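Citrate synthase (Thermotoga maritima, PDB 2P2W) probably catalyses the condensation of oxaloacetate with acetyl-CoA, with hydrolysis, to give citrate and CoA, a step of the tricarboxylic acid cycle. Local coordinates at residues L126-R131 with L138-K143; E149-M154 with L310-N315; E232-K237 with E241-M246. All coordinates share one frame; numbering follows the deposited sequence.

Contact 1: L126-R131 with L138-K143; sequences LAYYYR and LIRPRK
Where Arg131 lies beside Leu138, their CA atoms 5.9 Å apart, the chain has just left helix 110-133 and runs back past its last turns as an irregular loop, with no hydrogen bond joining 126-131 to 138-143. The side chains do the joining, and Tyr128 takes the largest share. Its ring reaches across the returning chain and crosses Leu138 at about a right angle. One methyl of that leucine, Leu138 CD1, sits over the centre of the phenol face, 4.3 Å from the Tyr128 ring centroid and only 9° off the ring normal, a clear CH-pi contact. The other methyl, CD2, turns to the root of the ring and the helix backbone, 3.6 Å from Tyr128 O. At the ring edge, and in its plane, Ile139 O lies 3.7 Å from Tyr128 CE1. The phenol oxygen ends against Pro141 and Arg140, with Tyr128 OH 3.3 Å from Pro141 CD and close to both CD and NH1 of Arg140, whose guanidinium is turned steeply against the ring; no hydrogen bond forms.

A second flat group is covered in a similar way. The chain of Arg131 bends at both chi2 (-70°) and chi3 (-67°), which folds its guanidinium back so that Ile139 CD1 rests over the centre of one face, 3.5 Å from Arg131 CZ. Arg131 NE is meanwhile hydrogen-bonded to Glu137 O, in the link between the segments, so NE is tethered while one face receives the methyl. Leu78 of helix 75-81 touches Tyr128, Leu138 and Arg140 alike. The contact thus illustrates how a helix and the loop that follows it can be joined by methyl groups laid on pi faces, with polar bonding to the intervening link fixing the guanidinium.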
loop_
_atom_site.group_PDB
_atom_site.type_symbol
_atom_site.label_atom_id
_atom_site.label_comp_id
_atom_site.label_asym_id
_atom_site.label_seq_id
_atom_site.Cartn_x
_atom_site.Cartn_y
_atom_site.Cartn_z
ATOM N N LEU A 126 6.777 14.467 11.103
ATOM C CA LEU A 126 6.778 15.594 10.176
ATOM C C LEU A 126 7.558 16.794 10.697
ATOM O O LEU A 126 8.373 17.368 9.977
ATOM C CB LEU A 126 5.342 16.027 9.862
ATOM C CG LEU A 126 4.414 14.965 9.265
ATOM C CD1 LEU A 126 3.075 15.600 8.910
ATOM C CD2 LEU A 126 5.058 14.354 8.026
ATOM N N ALA A 127 7.307 17.178 11.946
ATOM C CA ALA A 127 7.991 18.327 12.525
ATOM C C ALA A 127 9.499 18.101 12.616
ATOM O O ALA A 127 10.286 18.976 12.248
ATOM C CB ALA A 127 7.415 18.639 13.901
ATOM N N TYR A 128 9.901 16.928 13.096
ATOM C CA TYR A 128 11.320 16.609 13.215
ATOM C C TYR A 128 12.034 16.663 11.873
ATOM O O TYR A 128 13.143 17.194 11.777
ATOM C CB TYR A 128 11.513 15.214 13.810
ATOM C CG TYR A 128 11.441 15.135 15.324
ATOM C CD1 TYR A 128 10.960 16.198 16.090
ATOM C CD2 TYR A 128 11.841 13.976 15.985
ATOM C CE1 TYR A 128 10.879 16.101 17.487
ATOM C CE2 TYR A 128 11.763 13.868 17.368
ATOM C CZ TYR A 128 11.282 14.930 18.113
ATOM O OH TYR A 128 11.200 14.802 19.480
ATOM N N TYR A 129 11.415 16.102 10.838
ATOM C CA TYR A 129 12.052 16.104 9.528
ATOM C C TYR A 129 12.127 17.522 8.974
ATOM O O TYR A 129 13.089 17.884 8.302
ATOM C CB TYR A 129 11.308 15.191 8.548
ATOM C CG TYR A 129 12.035 15.053 7.232
ATOM C CD1 TYR A 129 13.111 14.169 7.097
ATOM C CD2 TYR A 129 11.712 15.866 6.150
ATOM C CE1 TYR A 129 13.852 14.111 5.914
ATOM C CE2 TYR A 129 12.443 15.812 4.964
ATOM C CZ TYR A 129 13.510 14.938 4.853
ATOM O OH TYR A 129 14.231 14.898 3.680
ATOM N N TYR A 130 11.109 18.318 9.267
ATOM C CA TYR A 130 11.075 19.702 8.820
ATOM C C TYR A 130 12.258 20.468 9.419
ATOM O O TYR A 130 13.025 21.112 8.695
ATOM C CB TYR A 130 9.765 20.350 9.256
ATOM C CG TYR A 130 9.646 21.809 8.896
ATOM C CD1 TYR A 130 9.570 22.216 7.564
ATOM C CD2 TYR A 130 9.596 22.787 9.890
ATOM C CE1 TYR A 130 9.444 23.563 7.230
ATOM C CE2 TYR A 130 9.468 24.135 9.567
ATOM C CZ TYR A 130 9.392 24.515 8.236
ATOM O OH TYR A 130 9.268 25.847 7.915
ATOM N N ARG A 131 12.398 20.390 10.743
ATOM C CA ARG A 131 13.481 21.072 11.450
ATOM C C ARG A 131 14.835 20.572 10.955
ATOM O O ARG A 131 15.737 21.362 10.668
ATOM C CB ARG A 131 13.371 20.824 12.957
ATOM C CG ARG A 131 12.042 21.239 13.566
ATOM C CD ARG A 131 11.878 22.755 13.607
ATOM N NE ARG A 131 12.821 23.388 14.526
ATOM C CZ ARG A 131 12.790 24.677 14.853
ATOM N NH1 ARG A 131 11.861 25.472 14.338
ATOM N NH2 ARG A 131 13.689 25.174 15.693
ATOM N N LEU A 138 15.893 20.478 16.882
ATOM C CA LEU A 138 14.601 19.835 17.069
ATOM C C LEU A 138 13.874 20.480 18.237
ATOM O O LEU A 138 14.501 20.963 19.183
ATOM C CB LEU A 138 14.776 18.341 17.364
ATOM C CG LEU A 138 15.451 17.453 16.316
ATOM C CD1 LEU A 138 15.534 16.025 16.834
ATOM C CD2 LEU A 138 14.666 17.499 15.015
ATOM N N ILE A 139 12.550 20.508 18.156
ATOM C CA ILE A 139 11.731 21.042 19.235
ATOM C C ILE A 139 10.915 19.846 19.698
ATOM O O ILE A 139 10.011 19.386 18.997
ATOM C CB ILE A 139 10.799 22.171 18.751
ATOM C CG1 ILE A 139 11.637 23.395 18.364
ATOM C CG2 ILE A 139 9.803 22.534 19.852
ATOM C CD1 ILE A 139 10.832 24.545 17.766
ATOM N N ARG A 140 11.264 19.327 20.873
ATOM C CA ARG A 140 10.615 18.140 21.432
ATOM C C ARG A 140 9.122 18.366 21.710
ATOM O O ARG A 140 8.673 19.474 21.972
ATOM C CB ARG A 140 11.337 17.770 22.729
ATOM C CG ARG A 140 12.838 17.573 22.522
ATOM C CD ARG A 140 13.161 16.206 21.909
ATOM N NE ARG A 140 14.590 16.106 21.598
ATOM C CZ ARG A 140 15.063 14.893 21.255
ATOM N NH1 ARG A 140 14.250 13.853 21.203
ATOM N NH2 ARG A 140 16.360 14.748 20.964
ATOM N N PRO A 141 8.333 17.281 21.650
ATOM C CA PRO A 141 6.894 17.374 21.902
ATOM C C PRO A 141 6.665 17.888 23.324
ATOM O O PRO A 141 7.386 17.506 24.246
ATOM C CB PRO A 141 6.417 15.928 21.747
ATOM C CG PRO A 141 7.429 15.319 20.821
ATOM C CD PRO A 141 8.725 15.900 21.316
ATOM N N ARG A 142 5.674 18.759 23.499
ATOM C CA ARG A 142 5.357 19.296 24.819
ATOM C C ARG A 142 4.080 18.636 25.316
ATOM O O ARG A 142 3.026 18.761 24.688
ATOM C CB ARG A 142 5.167 20.811 24.745
ATOM C CG ARG A 142 6.469 21.585 24.605
ATOM C CD ARG A 142 6.199 23.067 24.454
ATOM N NE ARG A 142 5.276 23.570 25.472
ATOM C CZ ARG A 142 4.906 24.842 25.577
ATOM N NH1 ARG A 142 5.385 25.741 24.727
ATOM N NH2 ARG A 142 4.051 25.215 26.524
ATOM N N LYS A 143 4.168 17.943 26.446
ATOM C CA LYS A 143 3.011 17.240 26.978
ATOM C C LYS A 143 1.902 18.150 27.497
ATOM O O LYS A 143 0.781 17.691 27.715
ATOM C CB LYS A 143 3.439 16.255 28.076
ATOM C CG LYS A 143 2.554 15.009 28.130
ATOM C CD LYS A 143 2.999 14.024 29.199
ATOM C CE LYS A 143 2.161 12.746 29.142
ATOM N NZ LYS A 143 0.729 13.014 29.434
#

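Contact 2: E149-M154 with L310-N315; sequences ENFYYM and LGFPRN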
loop_
_atom_site.group_PDB
_atom_site.type_symbol
_atom_site.label_atom_id
_atom_site.label_comp_id
_atom_site.label_asym_id
_atom_site.label_seq_id
_atom_site.Cartn_x
_atom_site.Cartn_y
_atom_site.Cartn_z
ATOM N N GLU A 149 -1.936 21.900 18.698
ATOM C CA GLU A 149 -1.115 22.986 19.244
ATOM C C GLU A 149 0.343 22.551 19.208
ATOM O O GLU A 149 1.228 23.294 18.781
ATOM C CB GLU A 149 -1.473 23.263 20.708
ATOM C CG GLU A 149 -2.630 24.198 20.934
ATOM C CD GLU A 149 -2.925 24.389 22.413
ATOM O OE1 GLU A 149 -2.498 23.538 23.233
ATOM O OE2 GLU A 149 -3.595 25.386 22.753
ATOM N N ASN A 150 0.580 21.332 19.678
ATOM C CA ASN A 150 1.926 20.791 19.732
ATOM C C ASN A 150 2.578 20.638 18.367
ATOM O O ASN A 150 3.788 20.844 18.223
ATOM C CB ASN A 150 1.932 19.441 20.433
ATOM C CG ASN A 150 3.317 18.849 20.499
ATOM O OD1 ASN A 150 4.197 19.358 21.196
ATOM N ND2 ASN A 150 3.513 17.747 19.787
ATOM N N PHE A 151 1.792 20.252 17.369
ATOM C CA PHE A 151 2.344 20.097 16.032
ATOM C C PHE A 151 2.854 21.451 15.564
ATOM O O PHE A 151 3.980 21.577 15.082
ATOM C CB PHE A 151 1.280 19.580 15.062
ATOM C CG PHE A 151 1.733 19.551 13.630
ATOM C CD1 PHE A 151 2.975 19.022 13.291
ATOM C CD2 PHE A 151 0.919 20.051 12.619
ATOM C CE1 PHE A 151 3.404 18.991 11.964
ATOM C CE2 PHE A 151 1.336 20.025 11.284
ATOM C CZ PHE A 151 2.581 19.494 10.959
ATOM N N TYR A 152 2.021 22.469 15.732
ATOM C CA TYR A 152 2.384 23.814 15.318
ATOM C C TYR A 152 3.630 24.295 16.061
ATOM O O TYR A 152 4.501 24.946 15.480
ATOM C CB TYR A 152 1.218 24.763 15.579
ATOM C CG TYR A 152 1.321 26.077 14.843
ATOM C CD1 TYR A 152 0.820 26.217 13.547
ATOM C CD2 TYR A 152 1.924 27.181 15.441
ATOM C CE1 TYR A 152 0.916 27.433 12.868
ATOM C CE2 TYR A 152 2.027 28.395 14.775
ATOM C CZ TYR A 152 1.522 28.518 13.492
ATOM O OH TYR A 152 1.615 29.727 12.846
ATOM N N TYR A 153 3.728 23.957 17.343
ATOM C CA TYR A 153 4.874 24.378 18.135
ATOM C C TYR A 153 6.165 23.651 17.758
ATOM O O TYR A 153 7.234 24.261 17.738
ATOM C CB TYR A 153 4.585 24.201 19.631
ATOM C CG TYR A 153 5.543 24.977 20.507
ATOM C CD1 TYR A 153 5.292 26.314 20.821
ATOM C CD2 TYR A 153 6.726 24.404 20.966
ATOM C CE1 TYR A 153 6.199 27.064 21.567
ATOM C CE2 TYR A 153 7.642 25.143 21.716
ATOM C CZ TYR A 153 7.371 26.474 22.009
ATOM O OH TYR A 153 8.272 27.223 22.733
ATOM N N MET A 154 6.078 22.355 17.467
ATOM C CA MET A 154 7.267 21.597 17.083
ATOM C C MET A 154 7.752 22.067 15.717
ATOM O O MET A 154 8.923 21.899 15.370
ATOM C CB MET A 154 6.977 20.095 17.017
ATOM C CG MET A 154 6.661 19.442 18.356
ATOM S SD MET A 154 6.567 17.643 18.194
ATOM C CE MET A 154 5.346 17.465 16.877
ATOM N N LEU A 310 -1.260 29.184 5.988
ATOM C CA LEU A 310 -0.852 28.926 7.378
ATOM C C LEU A 310 0.666 28.760 7.499
ATOM O O LEU A 310 1.209 28.571 8.583
ATOM C CB LEU A 310 -1.522 27.649 7.870
ATOM C CG LEU A 310 -3.011 27.787 8.129
ATOM C CD1 LEU A 310 -3.595 26.481 8.708
ATOM C CD2 LEU A 310 -3.340 28.900 9.134
ATOM N N GLY A 311 1.355 28.744 6.336
ATOM C CA GLY A 311 2.829 28.727 6.362
ATOM C C GLY A 311 3.469 27.313 6.216
ATOM O O GLY A 311 4.657 27.173 6.474
ATOM N N PHE A 312 2.720 26.293 5.801
ATOM C CA PHE A 312 3.296 24.961 5.635
ATOM C C PHE A 312 3.872 24.748 4.237
ATOM O O PHE A 312 3.361 25.294 3.260
ATOM C CB PHE A 312 2.245 23.881 5.906
ATOM C CG PHE A 312 1.820 23.797 7.340
ATOM C CD1 PHE A 312 2.515 22.990 8.232
ATOM C CD2 PHE A 312 0.748 24.546 7.810
ATOM C CE1 PHE A 312 2.152 22.930 9.578
ATOM C CE2 PHE A 312 0.373 24.494 9.159
ATOM C CZ PHE A 312 1.079 23.683 10.041
ATOM N N PRO A 313 4.951 23.951 4.130
ATOM C CA PRO A 313 5.593 23.660 2.842
ATOM C C PRO A 313 4.621 22.868 1.966
ATOM O O PRO A 313 3.920 21.986 2.457
ATOM C CB PRO A 313 6.803 22.809 3.230
ATOM C CG PRO A 313 6.879 22.578 4.704
ATOM C CD PRO A 313 5.669 23.291 5.234
ATOM N N ARG A 314 4.594 23.172 0.675
ATOM C CA ARG A 314 3.695 22.497 -0.256
ATOM C C ARG A 314 3.882 20.972 -0.292
ATOM O O ARG A 314 2.940 20.211 -0.479
ATOM C CB ARG A 314 3.895 23.101 -1.647
ATOM C CG ARG A 314 3.464 24.567 -1.682
ATOM C CD ARG A 314 3.504 25.177 -3.087
ATOM N NE ARG A 314 2.945 26.534 -3.046
ATOM C CZ ARG A 314 2.868 27.226 -4.196
ATOM N NH1 ARG A 314 3.291 26.692 -5.328
ATOM N NH2 ARG A 314 2.340 28.455 -4.189
ATOM N N ASN A 315 5.142 20.519 -0.144
ATOM C CA ASN A 315 5.365 19.077 -0.214
ATOM C C ASN A 315 5.016 18.357 1.098
ATOM O O ASN A 315 5.322 17.186 1.304
ATOM C CB ASN A 315 6.804 18.793 -0.670
ATOM C CG ASN A 315 7.791 19.115 0.421
ATOM O OD1 ASN A 315 7.590 20.005 1.241
ATOM N ND2 ASN A 315 8.916 18.379 0.397
#
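Phe151 and Phe312 meet in the all-helical core expected of the citrate synthase fold, where helix 147-156 packs against the loop that leads from helix 299-309 to helix 317-337. Their ring planes are nearly parallel, 15° apart, but slid so far past one another that they hardly overlap, and the centroids stand 5.6 Å apart. The touching is therefore done by the outer carbons, CE2 and CZ of Phe151 against CE1 of Phe312, rather than by one face laid on another. Tyr152 adds a looser flank, its CD1 lying 4.3 Å from Phe312 CZ.

The two phenylalanines reach this place by different torsions. On the helix, CG of Phe151 stands anti to the backbone N (chi1 173°), sending the ring out from the helix toward the loop; on the loop, CG of Phe312 lies anti to its own carbonyl carbon (chi1 -69°), and the ring comes forward to meet it. Behind Phe312 the backbone is set by Gly311, whose positive phi and two bonds back into the last turn form a Schellman motif at the end of helix 299-309. That turn releases the chain from the helix just before the aromatic residue, while Leu310 comes close to helix 147-156 only through its carbonyl O, near Tyr152 OH.

Farther out, Phe156 presents an edge-to-face partner to both Tyr152 and Phe312, so the aromatic cluster extends beyond the pair. Leu320 of helix 317-337 touches both Phe151 and Phe312, and Leu166 of helix 163-173 packs on Leu310 and Phe312. The three side chains that meet, Phe151, Tyr152 and Phe312, are all buried, and apolar contact is what joins them. The nearest approach between the segments is that of Phe151 CE2 to Phe312 CE1, at 3.5 Å.

Contact 3: E232-K237 with E241-M246; sequences EEFVQK and EKRKIM
Lys237 and Glu241, four residues apart at the C-terminal end of the helix, meet through both backbone and side chain. Their backbone hydrogen bond, Glu241 N to Lys237 O, is 3.0 Å long. Lys237 has CG anti to the backbone N (chi1 167°) and stays extended beyond it, while Glu241, its CG anti to the carbonyl carbon, is extended too; the two chains cross obliquely and the carboxylate lies against the lysine methylenes. Carbon is what the acid touches: Glu241 OE2 is 3.4 Å from Lys237 CE but 4.3 Å from Lys237 NZ, too far for a salt bridge, although the opposite charges probably still attract.

Phe234 and Arg243 form the next pair. CG of Arg243 is anti to the backbone N (chi1 174°), and the chain stays extended as far as NE, which carries the guanidinium back to the helix. There CZ of the Phe234 ring comes over the centre of one guanidinium face, 4.0 Å from Arg243 CZ, while Phe234 CE1 lies 3.7 Å from Arg243 NH1. The two planes stand 80° apart, so this is not a parallel stack. Arg243 NH2 has its stronger partner outside, a salt bridge to Glu224 of helix 214-225, the helix whose residues also pack on Phe234.

Deeper down, Ile245 directs CD1 to Val235 CG1 at 4.3 Å, and helix 275-289 meets both residues through Ile287 on the isoleucine and Leu283 and Tyr286 on the valine. Ile245 is also about 10 Å, side chain to side chain, from Asp300, a predicted active-site residue. The whole arrangement is that of a helix C-terminus closed by a Schellman motif: Lys242 takes positive phi, Arg243 N bonds to Cys238 O and Lys242 N to Leu239 O, and the chain doubles back along the helix it has just left.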
loop_
_atom_site.group_PDB
_atom_site.type_symbol
_atom_site.label_atom_id
_atom_site.label_comp_id
_atom_site.label_asym_id
_atom_site.label_seq_id
_atom_site.Cartn_x
_atom_site.Cartn_y
_atom_site.Cartn_z
ATOM N N GLU A 232 -11.397 31.977 -17.280
ATOM C CA GLU A 232 -12.159 31.465 -18.415
ATOM C C GLU A 232 -11.280 30.791 -19.466
ATOM O O GLU A 232 -11.557 29.670 -19.895
ATOM C CB GLU A 232 -12.960 32.589 -19.071
ATOM C CG GLU A 232 -13.772 32.119 -20.262
ATOM C CD GLU A 232 -14.537 33.241 -20.923
ATOM O OE1 GLU A 232 -14.377 34.404 -20.498
ATOM O OE2 GLU A 232 -15.296 32.962 -21.871
ATOM N N GLU A 233 -10.217 31.476 -19.875
ATOM C CA GLU A 233 -9.298 30.948 -20.880
ATOM C C GLU A 233 -8.629 29.645 -20.445
ATOM O O GLU A 233 -8.457 28.722 -21.246
ATOM C CB GLU A 233 -8.223 31.987 -21.196
ATOM C CG GLU A 233 -7.266 31.571 -22.302
ATOM C CD GLU A 233 -6.477 32.741 -22.856
ATOM O OE1 GLU A 233 -6.866 33.901 -22.593
ATOM O OE2 GLU A 233 -5.465 32.504 -23.553
ATOM N N PHE A 234 -8.236 29.576 -19.179
ATOM C CA PHE A 234 -7.582 28.383 -18.656
ATOM C C PHE A 234 -8.526 27.184 -18.663
ATOM O O PHE A 234 -8.142 26.083 -19.064
ATOM C CB PHE A 234 -7.098 28.627 -17.228
ATOM C CG PHE A 234 -6.471 27.422 -16.592
ATOM C CD1 PHE A 234 -5.179 27.031 -16.932
ATOM C CD2 PHE A 234 -7.179 26.669 -15.660
ATOM C CE1 PHE A 234 -4.601 25.903 -16.351
ATOM C CE2 PHE A 234 -6.612 25.540 -15.073
ATOM C CZ PHE A 234 -5.320 25.157 -15.419
ATOM N N VAL A 235 -9.756 27.401 -18.207
ATOM C CA VAL A 235 -10.744 26.327 -18.159
ATOM C C VAL A 235 -11.055 25.797 -19.558
ATOM O O VAL A 235 -11.077 24.586 -19.774
ATOM C CB VAL A 235 -12.055 26.798 -17.479
ATOM C CG1 VAL A 235 -13.122 25.717 -17.585
ATOM C CG2 VAL A 235 -11.786 27.121 -16.012
ATOM N N GLN A 236 -11.285 26.702 -20.505
ATOM C CA GLN A 236 -11.583 26.291 -21.874
ATOM C C GLN A 236 -10.431 25.482 -22.458
ATOM O O GLN A 236 -10.649 24.496 -23.166
ATOM C CB GLN A 236 -11.870 27.514 -22.750
ATOM C CG GLN A 236 -13.229 28.138 -22.489
ATOM C CD GLN A 236 -14.359 27.121 -22.576
ATOM O OE1 GLN A 236 -14.434 26.341 -23.526
ATOM N NE2 GLN A 236 -15.247 27.132 -21.588
ATOM N N LYS A 237 -9.207 25.903 -22.149
ATOM C CA LYS A 237 -8.008 25.216 -22.613
ATOM C C LYS A 237 -7.974 23.801 -22.045
ATOM O O LYS A 237 -7.642 22.847 -22.748
ATOM C CB LYS A 237 -6.758 25.977 -22.161
ATOM C CG LYS A 237 -5.454 25.205 -22.324
ATOM C CD LYS A 237 -4.335 25.842 -21.509
ATOM C CE LYS A 237 -2.977 25.629 -22.155
ATOM N NZ LYS A 237 -1.868 25.735 -21.161
ATOM N N GLU A 241 -7.886 20.224 -24.132
ATOM C CA GLU A 241 -6.777 19.291 -23.951
ATOM C C GLU A 241 -7.169 18.091 -23.101
ATOM O O GLU A 241 -6.380 17.163 -22.931
ATOM C CB GLU A 241 -5.599 19.990 -23.272
ATOM C CG GLU A 241 -4.969 21.099 -24.082
ATOM C CD GLU A 241 -3.961 21.889 -23.276
ATOM O OE1 GLU A 241 -3.944 21.734 -22.035
ATOM O OE2 GLU A 241 -3.197 22.670 -23.877
ATOM N N LYS A 242 -8.385 18.114 -22.566
ATOM C CA LYS A 242 -8.857 17.036 -21.709
ATOM C C LYS A 242 -7.919 16.932 -20.509
ATOM O O LYS A 242 -7.568 15.838 -20.066
ATOM C CB LYS A 242 -8.885 15.710 -22.479
ATOM C CG LYS A 242 -9.917 15.675 -23.603
ATOM C CD LYS A 242 -9.968 14.306 -24.269
ATOM C CE LYS A 242 -11.108 14.220 -25.278
ATOM N NZ LYS A 242 -11.507 12.804 -25.542
ATOM N N ARG A 243 -7.504 18.088 -20.002
ATOM C CA ARG A 243 -6.617 18.149 -18.846
ATOM C C ARG A 243 -7.470 18.171 -17.585
ATOM O O ARG A 243 -8.451 18.908 -17.506
ATOM C CB ARG A 243 -5.746 19.412 -18.907
ATOM C CG ARG A 243 -4.884 19.634 -17.669
ATOM C CD ARG A 243 -4.044 20.901 -17.785
ATOM N NE ARG A 243 -3.466 21.286 -16.498
ATOM C CZ ARG A 243 -2.675 22.338 -16.316
ATOM N NH1 ARG A 243 -2.358 23.121 -17.340
ATOM N NH2 ARG A 243 -2.202 22.610 -15.108
ATOM N N LYS A 244 -7.093 17.361 -16.604
ATOM C CA LYS A 244 -7.837 17.288 -15.354
ATOM C C LYS A 244 -7.643 18.565 -14.542
ATOM O O LYS A 244 -6.514 18.959 -14.259
ATOM C CB LYS A 244 -7.363 16.076 -14.546
ATOM C CG LYS A 244 -7.616 16.167 -13.044
ATOM C CD LYS A 244 -9.065 15.933 -12.678
ATOM C CE LYS A 244 -9.217 15.694 -11.178
ATOM N NZ LYS A 244 -10.108 14.539 -10.868
ATOM N N ILE A 245 -8.746 19.218 -14.183
ATOM C CA ILE A 245 -8.676 20.433 -13.377
ATOM C C ILE A 245 -8.579 20.011 -11.909
ATOM O O ILE A 245 -9.540 19.500 -11.337
ATOM C CB ILE A 245 -9.929 21.315 -13.580
ATOM C CG1 ILE A 245 -10.029 21.738 -15.050
ATOM C CG2 ILE A 245 -9.857 22.543 -12.678
ATOM C CD1 ILE A 245 -11.288 22.523 -15.388
ATOM N N MET A 246 -7.408 20.219 -11.314
ATOM C CA MET A 246 -7.167 19.845 -9.924
ATOM C C MET A 246 -8.059 20.613 -8.947
ATOM O O MET A 246 -8.342 21.788 -9.148
ATOM C CB MET A 246 -5.694 20.085 -9.583
ATOM C CG MET A 246 -4.721 19.202 -10.353
ATOM S SD MET A 246 -4.744 17.477 -9.783
ATOM C CE MET A 246 -3.988 16.643 -11.203
#

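In the fold
From the N terminus, the chain first closes a short loop at contact 1, where the segment following helix 110-133 returns to it. Helix 147-156 comes next and opens contact 2, whose partner arrives only after 155 intervening residues, about two thirds of them helical. Contacts 1 and 2 follow in series yet touch in space, notably through Arg142 N and Asn150 OD1, 2.8 Å apart, so both belong to one region. Contact 3 is another local closure, at the end of helix 231-241; it is nested inside the long loop of contact 2, with their centres about 32 Å apart. The two local returns fold loops back onto the helices they follow, while contact 2 ties distant helical parts together.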